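Local coordinates for YceI-like domain protein (Burkholderia cenocepacia BC7, PDB 5IXH) that binds a long octaprenyl diphosphate chain inside a lipocalin-like beta barrel and probably captures antibiotics outside the cell as a form of intrinsic resistance, at residues A[21-26]-A[153-158]; A[68-73]-A[140-145]; A[86-89]-A[93-96]. All blocks are in the same frame, centred on the assembly; numbering follows the deposited sequence.

Interaction 1: A[21-26]-A[153-158]; sequences PTEGAF and QIKFHL. With OTP ((2E,6E,10E,14E,18E,22E,26E)-3,7,11,15,19,23,27,31-octamethyldotriaconta-2,6,10,14,18,22,26,30-octaenyl trihydrogen diphosphate), chain C.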
loop_
_atom_site.group_PDB
_atom_site.type_symbol
_atom_site.label_atom_id
_atom_site.label_comp_id
_atom_site.label_asym_id
_atom_site.label_seq_id
_atom_site.Cartn_x
_atom_site.Cartn_y
_atom_site.Cartn_z
ATOM N N PRO A 21 -2.056 -16.835 2.406
ATOM C CA PRO A 21 -1.536 -15.579 2.955
ATOM C C PRO A 21 -0.836 -15.616 4.307
ATOM O O PRO A 21 -1.245 -16.327 5.227
ATOM C CB PRO A 21 -2.806 -14.743 3.114
ATOM C CG PRO A 21 -3.660 -15.188 2.013
ATOM C CD PRO A 21 -3.465 -16.676 2.002
ATOM N N THR A 22 0.232 -14.833 4.405
ATOM C CA THR A 22 0.571 -14.193 5.659
ATOM C C THR A 22 0.287 -12.730 5.401
ATOM O O THR A 22 0.817 -12.143 4.453
ATOM C CB THR A 22 2.030 -14.363 6.079
ATOM O OG1 THR A 22 2.356 -15.755 6.153
ATOM C CG2 THR A 22 2.240 -13.736 7.450
ATOM N N GLU A 23 -0.580 -12.157 6.223
ATOM C CA GLU A 23 -0.988 -10.775 6.070
ATOM C C GLU A 23 -0.491 -9.976 7.258
ATOM O O GLU A 23 -0.490 -10.465 8.397
ATOM C CB GLU A 23 -2.509 -10.697 5.978
ATOM C CG GLU A 23 -3.050 -9.304 5.770
ATOM C CD GLU A 23 -4.511 -9.306 5.356
ATOM O OE1 GLU A 23 -5.161 -10.358 5.496
ATOM O OE2 GLU A 23 -4.998 -8.257 4.885
ATOM N N GLY A 24 -0.031 -8.764 6.979
ATOM C CA GLY A 24 0.295 -7.803 8.006
ATOM C C GLY A 24 -0.421 -6.510 7.675
ATOM O O GLY A 24 -0.754 -6.243 6.507
ATOM N N ALA A 25 -0.692 -5.698 8.684
ATOM C CA ALA A 25 -1.365 -4.415 8.487
ATOM C C ALA A 25 -0.557 -3.277 9.055
ATOM O O ALA A 25 0.091 -3.430 10.104
ATOM C CB ALA A 25 -2.726 -4.439 9.135
ATOM N N PHE A 26 -0.560 -2.141 8.375
ATOM C CA PHE A 26 0.103 -0.955 8.874
ATOM C C PHE A 26 -0.851 -0.225 9.795
ATOM O O PHE A 26 -1.946 0.174 9.387
ATOM C CB PHE A 26 0.533 -0.066 7.729
ATOM C CG PHE A 26 1.556 -0.691 6.846
ATOM C CD1 PHE A 26 2.909 -0.632 7.179
ATOM C CD2 PHE A 26 1.193 -1.336 5.673
ATOM C CE1 PHE A 26 3.870 -1.210 6.372
ATOM C CE2 PHE A 26 2.154 -1.908 4.858
ATOM C CZ PHE A 26 3.487 -1.847 5.193
ATOM N N GLN A 153 1.006 -8.538 -2.298
ATOM C CA GLN A 153 -0.194 -7.801 -2.643
ATOM C C GLN A 153 -0.474 -6.744 -1.583
ATOM O O GLN A 153 -0.662 -7.058 -0.403
ATOM C CB GLN A 153 -1.393 -8.738 -2.765
ATOM C CG GLN A 153 -1.268 -9.744 -3.880
ATOM C CD GLN A 153 -2.461 -10.668 -3.955
ATOM O OE1 GLN A 153 -3.303 -10.685 -3.056
ATOM N NE2 GLN A 153 -2.543 -11.444 -5.031
ATOM N N ILE A 154 -0.500 -5.490 -2.003
ATOM C CA ILE A 154 -0.827 -4.380 -1.113
ATOM C C ILE A 154 -2.324 -4.107 -1.241
ATOM O O ILE A 154 -2.802 -3.743 -2.306
ATOM C CB ILE A 154 -0.054 -3.099 -1.497
ATOM C CG1 ILE A 154 1.463 -3.341 -1.438
ATOM C CG2 ILE A 154 -0.484 -1.941 -0.564
ATOM C CD1 ILE A 154 2.299 -2.207 -1.978
ATOM N N LYS A 155 -3.065 -4.307 -0.170
ATOM C CA LYS A 155 -4.511 -4.126 -0.187
ATOM C C LYS A 155 -4.873 -2.901 0.614
ATOM O O LYS A 155 -4.319 -2.656 1.672
ATOM C CB LYS A 155 -5.199 -5.356 0.409
ATOM C CG LYS A 155 -4.780 -6.673 -0.209
ATOM C CD LYS A 155 -5.846 -7.753 -0.041
ATOM C CE LYS A 155 -6.365 -7.852 1.393
ATOM N NZ LYS A 155 -5.291 -8.176 2.369
ATOM N N PHE A 156 -5.815 -2.120 0.112
ATOM C CA PHE A 156 -6.256 -0.961 0.850
ATOM C C PHE A 156 -7.759 -0.782 0.772
ATOM O O PHE A 156 -8.413 -1.108 -0.223
ATOM C CB PHE A 156 -5.544 0.292 0.344
ATOM C CG PHE A 156 -5.654 0.482 -1.137
ATOM C CD1 PHE A 156 -6.713 1.178 -1.689
ATOM C CD2 PHE A 156 -4.709 -0.074 -1.983
ATOM C CE1 PHE A 156 -6.799 1.349 -3.057
ATOM C CE2 PHE A 156 -4.794 0.086 -3.345
ATOM C CZ PHE A 156 -5.848 0.788 -3.883
ATOM N N HIS A 157 -8.273 -0.233 1.865
ATOM C CA HIS A 157 -9.664 0.140 2.032
ATOM C C HIS A 157 -9.615 1.509 2.692
ATOM O O HIS A 157 -9.355 1.592 3.892
ATOM C CB HIS A 157 -10.378 -0.872 2.930
ATOM C CG HIS A 157 -11.791 -0.504 3.270
ATOM N ND1 HIS A 157 -12.841 -0.720 2.406
ATOM C CD2 HIS A 157 -12.335 0.007 4.402
ATOM C CE1 HIS A 157 -13.968 -0.323 2.974
ATOM N NE2 HIS A 157 -13.690 0.122 4.187
ATOM N N LEU A 158 -9.810 2.580 1.926
ATOM C CA LEU A 158 -9.745 3.938 2.450
ATOM C C LEU A 158 -11.141 4.503 2.546
ATOM O O LEU A 158 -11.891 4.476 1.561
ATOM C CB LEU A 158 -8.916 4.848 1.543
ATOM C CG LEU A 158 -7.417 4.636 1.399
ATOM C CD1 LEU A 158 -7.112 3.313 0.766
ATOM C CD2 LEU A 158 -6.855 5.762 0.554
HETATM O O7 OTP C . 8.842 -21.508 8.259
HETATM P P2 OTP C . 9.513 -20.304 7.629
HETATM O O5 OTP C . 10.994 -20.327 7.936
HETATM O O6 OTP C . 9.306 -20.328 6.130
HETATM O O4 OTP C . 8.877 -18.972 8.213
HETATM P P1 OTP C . 9.506 -17.523 8.044
HETATM O O2 OTP C . 10.539 -17.282 9.122
HETATM O O3 OTP C . 10.148 -17.388 6.680
HETATM O O1 OTP C . 8.326 -16.472 8.206
HETATM C C40 OTP C . 8.062 -15.480 7.228
HETATM C C39 OTP C . 7.120 -14.519 7.947
HETATM C C37 OTP C . 6.549 -13.425 7.364
HETATM C C38 OTP C . 5.639 -12.599 8.272
HETATM C C36 OTP C . 6.788 -13.004 5.896
HETATM C C35 OTP C . 7.121 -11.498 5.870
HETATM C C34 OTP C . 6.657 -10.824 4.565
HETATM C C32 OTP C . 6.532 -9.454 4.531
HETATM C C33 OTP C . 6.842 -8.597 5.764
HETATM C C31 OTP C . 6.075 -8.760 3.235
HETATM C C30 OTP C . 7.037 -7.598 2.907
HETATM C C29 OTP C . 6.135 -6.379 2.686
HETATM C C27 OTP C . 6.188 -5.617 1.544
HETATM C C28 OTP C . 7.145 -5.864 0.376
HETATM C C26 OTP C . 5.196 -4.455 1.477
HETATM C C25 OTP C . 5.866 -3.177 0.956
HETATM C C24 OTP C . 4.647 -2.247 0.970
HETATM C C22 OTP C . 4.607 -1.108 1.726
HETATM C C23 OTP C . 5.774 -0.630 2.596
HETATM C C21 OTP C . 3.320 -0.289 1.649
HETATM C C20 OTP C . 3.594 0.793 0.605
HETATM C C19 OTP C . 2.216 1.260 0.123
HETATM C C17 OTP C . 1.895 2.598 0.042
HETATM C C18 OTP C . 2.917 3.669 0.429
HETATM C C16 OTP C . 0.515 3.066 -0.451
HETATM C C15 OTP C . -0.469 1.901 -0.667
HETATM C C14 OTP C . -1.647 2.432 -1.499
HETATM C C12 OTP C . -1.554 2.502 -2.872
HETATM C C13 OTP C . -0.315 2.045 -3.650
HETATM C C11 OTP C . -2.728 3.036 -3.705
HETATM C C10 OTP C . -3.616 4.003 -2.912
HETATM C C9 OTP C . -4.507 4.659 -3.978
HETATM C C7 OTP C . -5.255 5.774 -3.700
HETATM C C8 OTP C . -5.232 6.408 -2.308
HETATM C C6 OTP C . -6.106 6.361 -4.841
HETATM C C5 OTP C . -7.512 6.705 -4.344
HETATM C C4 OTP C . -8.387 6.712 -5.611
HETATM C C2 OTP C . -8.878 7.846 -6.216
HETATM C C3 OTP C . -9.731 7.655 -7.470
HETATM C C1 OTP C . -8.617 9.262 -5.694
#
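Glu23 and Lys155 meet in a salt bridge across strand 10-15, the one direct contact between the two segments. The hydrogen-bonded distance from Lys155 NZ to Glu23 OE2 is short, 2.5 Å, and the ammonium approaches from above the carboxylate, 61° out of its plane. The two side chains cross at about a right angle. Glu23 reaches over with CG anti to the backbone N (chi1 -178°) and an extended chain, whereas Lys155 bends at its last two torsions, which turns NZ toward the carboxylate. Ser12 OG bonds to both charged groups, and both side chains rest on Val14. Ser12 and Val14 belong to strand 10-15, which lies between the segments; the backbones therefore stay apart, with the Glu23 and Gln153 CA atoms 9.2 Å from each other.

Apolar contacts with the octaprenyl chain come from the alternate residues. Phe156 lays one ring face on the lipid, OTP C10 standing 4.0 Å above the plane over its centre. Thr22 CG2 lies 3.7 Å from OTP C38. Phe26 CZ approaches OTP C23 at 3.7 Å. Ile154 CD1 adjoins OTP C24, and Leu158 CD2 is 3.4 Å from OTP C8. Lipid-facing side chains (Thr22 and Phe26; Ile154, Phe156 and Leu158) alternating with outward residues such as Glu23 and Lys155 are characteristic of the wall of a YceI-like, lipocalin-type beta barrel.

Interaction 2: A[68-73]-A[140-145]; sequences KDWFDA and GEWKDT. With OTP ((2E,6E,10E,14E,18E,22E,26E)-3,7,11,15,19,23,27,31-octamethyldotriaconta-2,6,10,14,18,22,26,30-octaenyl trihydrogen diphosphate), chain C.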
loop_
_atom_site.group_PDB
_atom_site.type_symbol
_atom_site.label_atom_id
_atom_site.label_comp_id
_atom_site.label_asym_id
_atom_site.label_seq_id
_atom_site.Cartn_x
_atom_site.Cartn_y
_atom_site.Cartn_z
ATOM N N LYS A 68 17.128 -4.146 8.868
ATOM C CA LYS A 68 17.839 -3.653 7.684
ATOM C C LYS A 68 17.554 -4.436 6.407
ATOM O O LYS A 68 17.318 -3.839 5.348
ATOM C CB LYS A 68 19.343 -3.606 7.959
ATOM C CG LYS A 68 20.145 -3.026 6.802
ATOM C CD LYS A 68 21.625 -2.925 7.142
ATOM C CE LYS A 68 22.458 -2.565 5.918
ATOM N NZ LYS A 68 22.001 -1.301 5.274
ATOM N N ASP A 69 17.530 -5.760 6.488
ATOM C CA ASP A 69 17.326 -6.561 5.275
ATOM C C ASP A 69 15.916 -6.447 4.739
ATOM O O ASP A 69 15.683 -6.708 3.553
ATOM C CB ASP A 69 17.606 -8.051 5.480
ATOM C CG ASP A 69 19.062 -8.355 5.723
ATOM O OD1 ASP A 69 19.916 -7.555 5.300
ATOM O OD2 ASP A 69 19.339 -9.414 6.324
ATOM N N TRP A 70 14.976 -6.088 5.609
ATOM C CA TRP A 70 13.565 -5.971 5.230
ATOM C C TRP A 70 13.227 -4.508 5.009
ATOM O O TRP A 70 13.730 -3.931 4.050
ATOM C CB TRP A 70 12.667 -6.691 6.245
ATOM C CG TRP A 70 12.678 -8.170 6.006
ATOM C CD1 TRP A 70 13.427 -9.118 6.662
ATOM C CD2 TRP A 70 11.923 -8.881 5.016
ATOM N NE1 TRP A 70 13.173 -10.360 6.136
ATOM C CE2 TRP A 70 12.253 -10.245 5.131
ATOM C CE3 TRP A 70 10.992 -8.495 4.049
ATOM C CZ2 TRP A 70 11.686 -11.218 4.313
ATOM C CZ3 TRP A 70 10.439 -9.459 3.248
ATOM C CH2 TRP A 70 10.780 -10.804 3.383
ATOM N N PHE A 71 12.424 -3.865 5.850
ATOM C CA PHE A 71 12.084 -2.471 5.563
ATOM C C PHE A 71 13.207 -1.482 5.853
ATOM O O PHE A 71 13.212 -0.382 5.323
ATOM C CB PHE A 71 10.871 -2.008 6.372
ATOM C CG PHE A 71 9.567 -2.676 6.003
ATOM C CD1 PHE A 71 9.374 -3.302 4.794
ATOM C CD2 PHE A 71 8.550 -2.726 6.933
ATOM C CE1 PHE A 71 8.165 -3.911 4.508
ATOM C CE2 PHE A 71 7.344 -3.321 6.648
ATOM C CZ PHE A 71 7.162 -3.921 5.449
ATOM N N ASP A 72 14.118 -1.834 6.748
ATOM C CA ASP A 72 15.109 -0.872 7.255
ATOM C C ASP A 72 14.396 0.402 7.736
ATOM O O ASP A 72 14.695 1.526 7.295
ATOM C CB ASP A 72 16.157 -0.565 6.195
ATOM C CG ASP A 72 17.400 0.123 6.754
ATOM O OD1 ASP A 72 17.493 0.392 7.969
ATOM O OD2 ASP A 72 18.300 0.396 5.943
ATOM N N ALA A 73 13.462 0.200 8.649
ATOM C CA ALA A 73 12.578 1.265 9.090
ATOM C C ALA A 73 13.304 2.438 9.761
ATOM O O ALA A 73 12.832 3.561 9.694
ATOM C CB ALA A 73 11.535 0.704 10.043
ATOM N N GLY A 140 19.765 -9.777 1.237
ATOM C CA GLY A 140 20.652 -10.700 1.928
ATOM C C GLY A 140 20.109 -12.114 1.835
ATOM O O GLY A 140 19.728 -12.557 0.758
ATOM N N GLU A 141 20.056 -12.828 2.951
ATOM C CA GLU A 141 19.529 -14.187 2.944
ATOM C C GLU A 141 18.064 -14.245 2.520
ATOM O O GLU A 141 17.585 -15.289 2.065
ATOM C CB GLU A 141 19.708 -14.829 4.318
ATOM C CG GLU A 141 21.158 -15.128 4.621
ATOM C CD GLU A 141 21.351 -15.800 5.960
ATOM O OE1 GLU A 141 20.383 -15.846 6.748
ATOM O OE2 GLU A 141 22.473 -16.281 6.220
ATOM N N TRP A 142 17.351 -13.124 2.627
ATOM C CA TRP A 142 15.952 -13.124 2.267
ATOM C C TRP A 142 15.679 -12.888 0.779
ATOM O O TRP A 142 14.517 -12.801 0.373
ATOM C CB TRP A 142 15.198 -12.092 3.116
ATOM C CG TRP A 142 15.276 -12.401 4.559
ATOM C CD1 TRP A 142 16.104 -11.828 5.469
ATOM C CD2 TRP A 142 14.532 -13.406 5.267
ATOM N NE1 TRP A 142 15.913 -12.398 6.709
ATOM C CE2 TRP A 142 14.947 -13.365 6.612
ATOM C CE3 TRP A 142 13.538 -14.316 4.896
ATOM C CZ2 TRP A 142 14.420 -14.214 7.590
ATOM C CZ3 TRP A 142 13.008 -15.155 5.863
ATOM C CH2 TRP A 142 13.447 -15.092 7.198
ATOM N N LYS A 143 16.722 -12.802 -0.047
ATOM C CA LYS A 143 16.508 -12.712 -1.498
ATOM C C LYS A 143 15.865 -13.985 -2.032
ATOM O O LYS A 143 15.182 -13.949 -3.053
ATOM C CB LYS A 143 17.818 -12.463 -2.253
ATOM C CG LYS A 143 18.374 -11.056 -2.084
ATOM C CD LYS A 143 19.574 -10.764 -2.981
ATOM C CE LYS A 143 20.798 -11.545 -2.595
ATOM N NZ LYS A 143 21.942 -11.151 -3.464
ATOM N N ASP A 144 16.108 -15.113 -1.364
ATOM C CA ASP A 144 15.640 -16.408 -1.848
ATOM C C ASP A 144 14.112 -16.445 -1.887
ATOM O O ASP A 144 13.451 -16.452 -0.849
ATOM C CB ASP A 144 16.186 -17.529 -0.948
ATOM C CG ASP A 144 15.960 -18.921 -1.519
ATOM O OD1 ASP A 144 15.100 -19.085 -2.405
ATOM O OD2 ASP A 144 16.644 -19.871 -1.062
ATOM N N THR A 145 13.545 -16.484 -3.086
ATOM C CA THR A 145 12.097 -16.409 -3.216
ATOM C C THR A 145 11.416 -17.752 -2.995
ATOM O O THR A 145 10.192 -17.833 -3.030
ATOM C CB THR A 145 11.686 -15.841 -4.575
ATOM O OG1 THR A 145 12.270 -16.636 -5.610
ATOM C CG2 THR A 145 12.156 -14.407 -4.692
HETATM O O7 OTP C . 8.842 -21.508 8.259
HETATM P P2 OTP C . 9.513 -20.304 7.629
HETATM O O5 OTP C . 10.994 -20.327 7.936
HETATM O O6 OTP C . 9.306 -20.328 6.130
HETATM O O4 OTP C . 8.877 -18.972 8.213
HETATM P P1 OTP C . 9.506 -17.523 8.044
HETATM O O2 OTP C . 10.539 -17.282 9.122
HETATM O O3 OTP C . 10.148 -17.388 6.680
HETATM O O1 OTP C . 8.326 -16.472 8.206
HETATM C C40 OTP C . 8.062 -15.480 7.228
HETATM C C39 OTP C . 7.120 -14.519 7.947
HETATM C C37 OTP C . 6.549 -13.425 7.364
HETATM C C38 OTP C . 5.639 -12.599 8.272
HETATM C C36 OTP C . 6.788 -13.004 5.896
HETATM C C35 OTP C . 7.121 -11.498 5.870
HETATM C C34 OTP C . 6.657 -10.824 4.565
HETATM C C32 OTP C . 6.532 -9.454 4.531
HETATM C C33 OTP C . 6.842 -8.597 5.764
HETATM C C31 OTP C . 6.075 -8.760 3.235
HETATM C C30 OTP C . 7.037 -7.598 2.907
HETATM C C29 OTP C . 6.135 -6.379 2.686
HETATM C C27 OTP C . 6.188 -5.617 1.544
HETATM C C28 OTP C . 7.145 -5.864 0.376
HETATM C C26 OTP C . 5.196 -4.455 1.477
HETATM C C25 OTP C . 5.866 -3.177 0.956
HETATM C C24 OTP C . 4.647 -2.247 0.970
HETATM C C22 OTP C . 4.607 -1.108 1.726
HETATM C C23 OTP C . 5.774 -0.630 2.596
HETATM C C21 OTP C . 3.320 -0.289 1.649
HETATM C C20 OTP C . 3.594 0.793 0.605
HETATM C C19 OTP C . 2.216 1.260 0.123
HETATM C C17 OTP C . 1.895 2.598 0.042
HETATM C C18 OTP C . 2.917 3.669 0.429
HETATM C C16 OTP C . 0.515 3.066 -0.451
HETATM C C15 OTP C . -0.469 1.901 -0.667
HETATM C C14 OTP C . -1.647 2.432 -1.499
HETATM C C12 OTP C . -1.554 2.502 -2.872
HETATM C C13 OTP C . -0.315 2.045 -3.650
HETATM C C11 OTP C . -2.728 3.036 -3.705
HETATM C C10 OTP C . -3.616 4.003 -2.912
HETATM C C9 OTP C . -4.507 4.659 -3.978
HETATM C C7 OTP C . -5.255 5.774 -3.700
HETATM C C8 OTP C . -5.232 6.408 -2.308
HETATM C C6 OTP C . -6.106 6.361 -4.841
HETATM C C5 OTP C . -7.512 6.705 -4.344
HETATM C C4 OTP C . -8.387 6.712 -5.611
HETATM C C2 OTP C . -8.878 7.846 -6.216
HETATM C C3 OTP C . -9.731 7.655 -7.470
HETATM C C1 OTP C . -8.617 9.262 -5.694
HETATM O O HOH W 1 20.769 -11.496 5.537
#
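Trp70 and Trp142 form an edge-to-face (T-shaped) indole pair: the pyrrole edge of Trp70 is directed at one face of Trp142, the planes are inclined at 55°, and the five-membered rings have centroids 4.3 Å apart. Trp142 CG stands anti to the carbonyl carbon (chi1 -61°), bringing the indole face to Trp70 NE1. Trp70 NE1 stands 3.2 Å above the Trp142 plane, displaced toward the rim. On the six-membered side, Trp70 CZ2 reaches Trp142 CE3 at 3.7 Å. The two indole nitrogens, both donors, form no hydrogen bond with each other.

Each ring also meets the lipid. At the edge of Trp142, in its plane, lies a diphosphate oxygen, with CZ3 3.7 Å from OTP O3. Trp70 offers CZ3 to OTP C30 at 3.9 Å, and Phe71, at the next carbons, presents its ring edge, with CE1 3.7 Å from OTP C29. Val137 touches both Trp70 and Phe71, and Gln64 of helix 59-66 touches both tryptophans.

The polar link is indirect. A water donates to Asp69 OD2 at 2.6 Å and accepts from the backbone N of Glu141, tying the loop after helix 59-66 to the short 3-10 segment 141-142. Arg132 binds the carbonyl of Trp142, and Lys103 those of Lys68 and Trp70. Two loops joined through aromatic rings beside the diphosphate end of the ligand probably form part of the entrance to the barrel's polyprenyl pocket.

Interaction 3: A[86-89]-A[93-96]; sequences IAPA and KYNV. With OTP ((2E,6E,10E,14E,18E,22E,26E)-3,7,11,15,19,23,27,31-octamethyldotriaconta-2,6,10,14,18,22,26,30-octaenyl trihydrogen diphosphate), chain C.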
loop_
_atom_site.group_PDB
_atom_site.type_symbol
_atom_site.label_atom_id
_atom_site.label_comp_id
_atom_site.label_asym_id
_atom_site.label_seq_id
_atom_site.Cartn_x
_atom_site.Cartn_y
_atom_site.Cartn_z
ATOM N N ILE A 86 -5.496 9.888 -13.069
ATOM C CA ILE A 86 -6.620 9.021 -12.772
ATOM C C ILE A 86 -7.365 8.785 -14.070
ATOM O O ILE A 86 -7.867 9.734 -14.691
ATOM C CB ILE A 86 -7.581 9.625 -11.724
ATOM C CG1 ILE A 86 -6.841 9.847 -10.414
ATOM C CG2 ILE A 86 -8.803 8.704 -11.520
ATOM C CD1 ILE A 86 -7.682 10.534 -9.348
ATOM N N ALA A 87 -7.447 7.534 -14.513
ATOM C CA ALA A 87 -8.079 7.143 -15.754
ATOM C C ALA A 87 -9.332 6.343 -15.493
ATOM O O ALA A 87 -9.266 5.240 -14.964
ATOM C CB ALA A 87 -7.111 6.294 -16.587
ATOM N N PRO A 88 -10.493 6.883 -15.817
ATOM C CA PRO A 88 -11.702 6.071 -15.619
ATOM C C PRO A 88 -11.623 4.748 -16.376
ATOM O O PRO A 88 -11.164 4.716 -17.542
ATOM C CB PRO A 88 -12.815 6.973 -16.142
ATOM C CG PRO A 88 -12.250 8.371 -16.084
ATOM C CD PRO A 88 -10.780 8.220 -16.360
ATOM N N ALA A 89 -12.037 3.661 -15.736
ATOM C CA ALA A 89 -12.018 2.326 -16.346
ATOM C C ALA A 89 -13.432 1.770 -16.545
ATOM O O ALA A 89 -13.578 0.612 -16.923
ATOM C CB ALA A 89 -11.198 1.377 -15.501
ATOM N N LYS A 93 -14.805 2.005 -11.482
ATOM C CA LYS A 93 -13.405 1.623 -11.392
ATOM C C LYS A 93 -12.527 2.681 -12.060
ATOM O O LYS A 93 -12.901 3.235 -13.093
ATOM C CB LYS A 93 -13.199 0.294 -12.118
ATOM C CG LYS A 93 -11.959 -0.443 -11.631
ATOM C CD LYS A 93 -11.899 -1.886 -12.124
ATOM C CE LYS A 93 -10.893 -2.693 -11.304
ATOM N NZ LYS A 93 -10.583 -4.035 -11.885
ATOM N N TYR A 94 -11.371 2.933 -11.466
ATOM C CA TYR A 94 -10.448 3.955 -11.929
ATOM C C TYR A 94 -9.045 3.422 -11.830
ATOM O O TYR A 94 -8.660 2.902 -10.787
ATOM C CB TYR A 94 -10.561 5.201 -11.058
ATOM C CG TYR A 94 -11.927 5.781 -11.142
ATOM C CD1 TYR A 94 -12.954 5.375 -10.298
ATOM C CD2 TYR A 94 -12.248 6.690 -12.140
ATOM C CE1 TYR A 94 -14.204 5.871 -10.440
ATOM C CE2 TYR A 94 -13.482 7.188 -12.274
ATOM C CZ TYR A 94 -14.481 6.785 -11.426
ATOM O OH TYR A 94 -15.751 7.288 -11.572
ATOM N N ASN A 95 -8.251 3.580 -12.875
ATOM C CA ASN A 95 -6.839 3.247 -12.807
ATOM C C ASN A 95 -6.088 4.472 -12.321
ATOM O O ASN A 95 -6.094 5.519 -12.967
ATOM C CB ASN A 95 -6.346 2.767 -14.168
ATOM C CG ASN A 95 -6.819 1.389 -14.497
ATOM O OD1 ASN A 95 -6.697 0.465 -13.676
ATOM N ND2 ASN A 95 -7.349 1.221 -15.694
ATOM N N VAL A 96 -5.502 4.377 -11.138
ATOM C CA VAL A 96 -4.829 5.488 -10.493
ATOM C C VAL A 96 -3.344 5.242 -10.637
ATOM O O VAL A 96 -2.807 4.212 -10.159
ATOM C CB VAL A 96 -5.230 5.606 -9.017
ATOM C CG1 VAL A 96 -4.518 6.765 -8.373
ATOM C CG2 VAL A 96 -6.744 5.807 -8.893
HETATM O O7 OTP C . 8.842 -21.508 8.259
HETATM P P2 OTP C . 9.513 -20.304 7.629
HETATM O O5 OTP C . 10.994 -20.327 7.936
HETATM O O6 OTP C . 9.306 -20.328 6.130
HETATM O O4 OTP C . 8.877 -18.972 8.213
HETATM P P1 OTP C . 9.506 -17.523 8.044
HETATM O O2 OTP C . 10.539 -17.282 9.122
HETATM O O3 OTP C . 10.148 -17.388 6.680
HETATM O O1 OTP C . 8.326 -16.472 8.206
HETATM C C40 OTP C . 8.062 -15.480 7.228
HETATM C C39 OTP C . 7.120 -14.519 7.947
HETATM C C37 OTP C . 6.549 -13.425 7.364
HETATM C C38 OTP C . 5.639 -12.599 8.272
HETATM C C36 OTP C . 6.788 -13.004 5.896
HETATM C C35 OTP C . 7.121 -11.498 5.870
HETATM C C34 OTP C . 6.657 -10.824 4.565
HETATM C C32 OTP C . 6.532 -9.454 4.531
HETATM C C33 OTP C . 6.842 -8.597 5.764
HETATM C C31 OTP C . 6.075 -8.760 3.235
HETATM C C30 OTP C . 7.037 -7.598 2.907
HETATM C C29 OTP C . 6.135 -6.379 2.686
HETATM C C27 OTP C . 6.188 -5.617 1.544
HETATM C C28 OTP C . 7.145 -5.864 0.376
HETATM C C26 OTP C . 5.196 -4.455 1.477
HETATM C C25 OTP C . 5.866 -3.177 0.956
HETATM C C24 OTP C . 4.647 -2.247 0.970
HETATM C C22 OTP C . 4.607 -1.108 1.726
HETATM C C23 OTP C . 5.774 -0.630 2.596
HETATM C C21 OTP C . 3.320 -0.289 1.649
HETATM C C20 OTP C . 3.594 0.793 0.605
HETATM C C19 OTP C . 2.216 1.260 0.123
HETATM C C17 OTP C . 1.895 2.598 0.042
HETATM C C18 OTP C . 2.917 3.669 0.429
HETATM C C16 OTP C . 0.515 3.066 -0.451
HETATM C C15 OTP C . -0.469 1.901 -0.667
HETATM C C14 OTP C . -1.647 2.432 -1.499
HETATM C C12 OTP C . -1.554 2.502 -2.872
HETATM C C13 OTP C . -0.315 2.045 -3.650
HETATM C C11 OTP C . -2.728 3.036 -3.705
HETATM C C10 OTP C . -3.616 4.003 -2.912
HETATM C C9 OTP C . -4.507 4.659 -3.978
HETATM C C7 OTP C . -5.255 5.774 -3.700
HETATM C C8 OTP C . -5.232 6.408 -2.308
HETATM C C6 OTP C . -6.106 6.361 -4.841
HETATM C C5 OTP C . -7.512 6.705 -4.344
HETATM C C4 OTP C . -8.387 6.712 -5.611
HETATM C C2 OTP C . -8.878 7.846 -6.216
HETATM C C3 OTP C . -9.731 7.655 -7.470
HETATM C C1 OTP C . -8.617 9.262 -5.694
HETATM O O HOH W 2 -8.464 3.137 -17.357
#
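Residues 86-89 and 93-96 run antiparallel, with 149° between their directions and axes 4.4 Å apart at closest. Ala87 and Asn95 form the hydrogen-bonded pair: Ala87 N gives a nearly straight bond (173°) to Asn95 O, and Asn95 N returns one to Ala87 O, each 2.9 Å long. Ala89 N adds a third bond, to Lys93 O. The pairs Ile86-Val96 and Pro88-Tyr94 are non-hydrogen-bonded, and the missing N-H of Pro88 therefore costs this pairing nothing.

Side chains divide between the two faces. On one, Tyr94 sits between neighbours from the opposite strand, with CB 3.9 Å from Ile86 CG2 and CE2 3.9 Å from Pro88 CB; its CG is anti to the carbonyl carbon (chi1 -62°), which brings the CD2-CE2 side of the ring obliquely across Pro88. Beyond the hairpin, Phe35 meets the Tyr94 ring edge-to-face. Farther along this face Ile86 and Val96 touch the terminal part of the lipid: Val96 CG2 is 3.8 Å from OTP C4, and Ile86 CD1 is 4.0 Å from OTP C1. The Ala87-Asn95 face is polar in part. There a water accepts from Asn95 ND2 at 2.8 Å and donates to Pro88 O, linking the Asn95 side chain to the Pro88 backbone carbonyl near the turn. Closely paired strands joined by a short connection are the mark of an antiparallel beta hairpin, here forming part of the barrel wall around the tail of the polyprenyl chain.

How the interactions relate
All three contacts touch the same octaprenyl diphosphate: interaction 2 meets the diphosphate and nearby prenyl units, interaction 1 spans much of the chain, and interaction 3 meets the far hydrocarbon end. Interactions 2 and 3 lie on opposite sides of the protein chain's centre, their own centres 33 Å apart. Interaction 1 lies nearer the middle, about 7 Å from the protein chain's centre. It touches interaction 2 through Phe26 CE1 and Phe71 CE2, 4.1 Å apart, where the barrel wall meets the loop after helix 59-66. Interactions 1 and 3 share the curled sheet, but their nearest atoms stay about 7 Å apart.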